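Local coordinates for insecticidal crystal protein Cry35Ab1 (Bacillus thuringiensis, PDB 4JP0) that forms one component of a binary insecticidal toxin active on western corn rootworm, acting together with Cry34Ab1, probably on the larval midgut epithelium, at residues Y57-Y62 with K68-N73. Residues are numbered along the deposited sequence; the frame is centred on the assembly and turned at random.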
ATOM      1  N   TYR A  57      -1.534   6.468 -16.563  1.00 15.93           N
ATOM      2  CA  TYR A  57      -2.874   6.077 -16.206  1.00 16.53           C
ATOM      3  C   TYR A  57      -3.217   4.692 -16.710  1.00 16.34           C
ATOM      4  O   TYR A  57      -2.628   4.229 -17.705  1.00 14.85           O
ATOM      5  CB  TYR A  57      -3.898   7.001 -16.883  1.00 16.14           C
ATOM      6  CG  TYR A  57      -3.737   8.440 -16.532  1.00 18.89           C
ATOM      7  CD1 TYR A  57      -2.928   9.267 -17.291  1.00 20.44           C
ATOM      8  CD2 TYR A  57      -4.356   8.966 -15.414  1.00 18.35           C
ATOM      9  CE1 TYR A  57      -2.768  10.585 -16.989  1.00 21.36           C
ATOM     10  CE2 TYR A  57      -4.203  10.300 -15.100  1.00 23.89           C
ATOM     11  CZ  TYR A  57      -3.402  11.108 -15.896  1.00 25.69           C
ATOM     12  OH  TYR A  57      -3.221  12.443 -15.596  1.00 25.22           O
ATOM     13  N   ILE A  58      -4.213   4.080 -16.051  1.00 13.41           N
ATOM     14  CA  ILE A  58      -4.834   2.846 -16.531  1.00 13.64           C
ATOM     15  C   ILE A  58      -6.237   3.275 -16.944  1.00 13.60           C
ATOM     16  O   ILE A  58      -6.920   3.985 -16.192  1.00 13.88           O
ATOM     17  CB  ILE A  58      -4.945   1.797 -15.404  1.00 14.10           C
ATOM     18  CG1 ILE A  58      -3.553   1.403 -14.892  1.00 16.70           C
ATOM     19  CG2 ILE A  58      -5.696   0.578 -15.923  1.00 15.03           C
ATOM     20  CD1 ILE A  58      -2.651   0.790 -16.006  1.00 17.76           C
ATOM     21  N   ILE A  59      -6.677   2.887 -18.129  1.00 11.87           N
ATOM     22  CA  ILE A  59      -8.023   3.272 -18.590  1.00 12.35           C
ATOM     23  C   ILE A  59      -8.947   2.041 -18.460  1.00 13.15           C
ATOM     24  O   ILE A  59      -8.750   0.993 -19.151  1.00 12.85           O
ATOM     25  CB  ILE A  59      -7.949   3.741 -20.051  1.00 12.85           C
ATOM     26  CG1 ILE A  59      -6.917   4.884 -20.193  1.00 14.38           C
ATOM     27  CG2 ILE A  59      -9.377   4.111 -20.551  1.00 11.54           C
ATOM     28  CD1 ILE A  59      -6.733   5.421 -21.672  1.00 15.53           C
ATOM     29  N   THR A  60      -9.958   2.173 -17.599  1.00 12.78           N
ATOM     30  CA  THR A  60     -10.762   1.026 -17.185  1.00 12.71           C
ATOM     31  C   THR A  60     -12.165   1.092 -17.693  1.00 13.32           C
ATOM     32  O   THR A  60     -12.799   2.144 -17.607  1.00 12.80           O
ATOM     33  CB  THR A  60     -10.840   1.010 -15.658  1.00 13.03           C
ATOM     34  OG1 THR A  60      -9.499   1.016 -15.122  1.00 13.37           O
ATOM     35  CG2 THR A  60     -11.528  -0.281 -15.135  1.00 13.41           C
ATOM     36  N   SER A  61     -12.651  -0.017 -18.230  1.00 12.50           N
ATOM     37  CA  SER A  61     -14.042  -0.056 -18.689  1.00 12.79           C
ATOM     38  C   SER A  61     -14.927   0.072 -17.432  1.00 13.87           C
ATOM     39  O   SER A  61     -14.883  -0.768 -16.507  1.00 13.63           O
ATOM     40  CB  SER A  61     -14.309  -1.369 -19.415  1.00 13.35           C
ATOM     41  OG  SER A  61     -15.559  -1.300 -20.064  1.00 12.55           O
ATOM     42  N   TYR A  62     -15.762   1.098 -17.404  1.00 12.30           N
ATOM     43  CA  TYR A  62     -16.473   1.389 -16.161  1.00 13.00           C
ATOM     44  C   TYR A  62     -17.689   0.516 -15.965  1.00 13.91           C
ATOM     45  O   TYR A  62     -18.711   0.737 -16.585  1.00 13.78           O
ATOM     46  CB  TYR A  62     -16.839   2.878 -16.084  1.00 12.71           C
ATOM     47  CG  TYR A  62     -17.525   3.270 -14.786  1.00 12.87           C
ATOM     48  CD1 TYR A  62     -16.806   3.368 -13.608  1.00 13.36           C
ATOM     49  CD2 TYR A  62     -18.892   3.515 -14.747  1.00 14.50           C
ATOM     50  CE1 TYR A  62     -17.433   3.732 -12.414  1.00 13.08           C
ATOM     51  CE2 TYR A  62     -19.518   3.875 -13.586  1.00 13.60           C
ATOM     52  CZ  TYR A  62     -18.804   3.965 -12.416  1.00 14.52           C
ATOM     53  OH  TYR A  62     -19.426   4.363 -11.252  1.00 16.37           O
ATOM     54  N   LYS A  68     -12.342  -4.788 -17.170  1.00 13.74           N
ATOM     55  CA  LYS A  68     -11.059  -4.957 -17.847  1.00 14.61           C
ATOM     56  C   LYS A  68     -10.585  -3.558 -18.333  1.00 14.59           C
ATOM     57  O   LYS A  68     -11.347  -2.578 -18.330  1.00 14.46           O
ATOM     58  CB  LYS A  68     -11.196  -5.924 -19.002  1.00 14.79           C
ATOM     59  CG  LYS A  68     -11.375  -7.409 -18.557  1.00 15.42           C
ATOM     60  CD  LYS A  68     -11.618  -8.254 -19.775  1.00 17.68           C
ATOM     61  CE  LYS A  68     -12.149  -9.652 -19.407  1.00 24.80           C
ATOM     62  NZ  LYS A  68     -11.143 -10.516 -18.768  1.00 24.28           N
ATOM     63  N   VAL A  69      -9.323  -3.460 -18.736  1.00 14.31           N
ATOM     64  CA  VAL A  69      -8.722  -2.187 -19.048  1.00 13.97           C
ATOM     65  C   VAL A  69      -8.163  -2.133 -20.459  1.00 13.43           C
ATOM     66  O   VAL A  69      -7.870  -3.164 -21.078  1.00 12.09           O
ATOM     67  CB  VAL A  69      -7.547  -1.893 -18.063  1.00 14.60           C
ATOM     68  CG1 VAL A  69      -8.035  -2.022 -16.584  1.00 14.70           C
ATOM     69  CG2 VAL A  69      -6.404  -2.864 -18.288  1.00 15.82           C
ATOM     70  N   TRP A  70      -7.970  -0.925 -20.970  1.00 12.75           N
ATOM     71  CA  TRP A  70      -7.443  -0.818 -22.327  1.00 14.37           C
ATOM     72  C   TRP A  70      -6.098  -1.532 -22.420  1.00 14.12           C
ATOM     73  O   TRP A  70      -5.203  -1.366 -21.563  1.00 13.65           O
ATOM     74  CB  TRP A  70      -7.317   0.640 -22.782  1.00 14.05           C
ATOM     75  CG  TRP A  70      -8.603   1.337 -23.139  1.00 17.46           C
ATOM     76  CD1 TRP A  70      -9.894   1.000 -22.783  1.00 14.84           C
ATOM     77  CD2 TRP A  70      -8.698   2.524 -23.898  1.00 15.12           C
ATOM     78  NE1 TRP A  70     -10.778   1.939 -23.287  1.00 13.61           N
ATOM     79  CE2 TRP A  70     -10.061   2.876 -23.983  1.00 17.08           C
ATOM     80  CE3 TRP A  70      -7.756   3.333 -24.530  1.00 16.01           C
ATOM     81  CZ2 TRP A  70     -10.499   3.994 -24.682  1.00 17.53           C
ATOM     82  CZ3 TRP A  70      -8.200   4.453 -25.215  1.00 19.85           C
ATOM     83  CH2 TRP A  70      -9.553   4.763 -25.279  1.00 21.27           C
ATOM     84  N   ASN A  71      -5.934  -2.274 -23.502  1.00 13.62           N
ATOM     85  CA  ASN A  71      -4.819  -3.149 -23.647  1.00 15.34           C
ATOM     86  C   ASN A  71      -4.421  -3.163 -25.103  1.00 16.04           C
ATOM     87  O   ASN A  71      -5.260  -3.316 -25.964  1.00 16.08           O
ATOM     88  CB  ASN A  71      -5.285  -4.540 -23.200  1.00 15.49           C
ATOM     89  CG  ASN A  71      -4.227  -5.616 -23.358  1.00 19.06           C
ATOM     90  OD1 ASN A  71      -3.414  -5.839 -22.440  1.00 21.46           O
ATOM     91  ND2 ASN A  71      -4.279  -6.363 -24.479  1.00 17.86           N
ATOM     92  N   VAL A  72      -3.141  -2.937 -25.375  1.00 17.21           N
ATOM     93  CA  VAL A  72      -2.694  -2.832 -26.747  1.00 18.34           C
ATOM     94  C   VAL A  72      -2.094  -4.133 -27.242  1.00 20.34           C
ATOM     95  O   VAL A  72      -1.190  -4.701 -26.611  1.00 20.03           O
ATOM     96  CB  VAL A  72      -1.632  -1.731 -26.885  1.00 19.93           C
ATOM     97  CG1 VAL A  72      -1.102  -1.630 -28.332  1.00 19.09           C
ATOM     98  CG2 VAL A  72      -2.208  -0.399 -26.403  1.00 19.94           C
ATOM     99  N   ASN A  73      -2.593  -4.600 -28.374  1.00 20.27           N
ATOM    100  CA  ASN A  73      -2.015  -5.783 -29.018  1.00 22.40           C
ATOM    101  C   ASN A  73      -1.887  -5.484 -30.495  1.00 21.88           C
ATOM    102  O   ASN A  73      -2.880  -5.185 -31.141  1.00 20.35           O
ATOM    103  CB  ASN A  73      -2.938  -6.965 -28.884  1.00 23.86           C
ATOM    104  CG  ASN A  73      -3.010  -7.511 -27.497  1.00 29.82           C
ATOM    105  OD1 ASN A  73      -4.118  -7.733 -26.955  1.00 36.94           O
ATOM    106  ND2 ASN A  73      -1.844  -7.803 -26.909  1.00 37.79           N
TER
HETATM  107  O   HOH W   1      -5.228   0.690 -19.500  1.00 13.68           O
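I59 lays its CG2 methyl over the W70 indole, 3.6 Å from the centroid of the five-membered ring and only 5° off its normal, a CH-pi contact. Its other branch, with CG1 anti to the carbonyl carbon (chi1 -55°) and then extended, reaches the six-membered ring of the indole, where CD1 packs 3.7 Å from W70 CE3. The neighbouring V69 rests its CG1 against two residues of strand 57-61: it lies 3.6 Å from I58 CG2 and 3.7 Å from T60 OG1.

Two nearly straight backbone hydrogen bonds join the two segments between these side-chain clusters. W70 N donates to I59 O over 2.8 Å, and S61 N donates to K68 O over 2.9 Å; together they flank T60 and V69, which form a single antiparallel bridge. The strands then diverge, their directions 115° apart, and a water takes over where direct pairing stops, accepting from I59 N and donating to W70 O.

The surroundings fix both partners. T60 and I58 also pair through their backbones with F48 and F50 of strand 43-52, while V69 pairs with S80 of strand 76-80. W47 meets the W70 ring edge-to-face, and S61 OG is hydrogen-bonded to N65 in the connecting loop. The contact thus links strand 56-61, paired with strand 43-52, to the 69-73/76-80 hairpin within the ricin B-type, beta-trefoil lectin domain. Its chemistry implies a short, water-completed junction: two direct bonds and one water pair backbone N-H and C=O groups within mostly apolar packing.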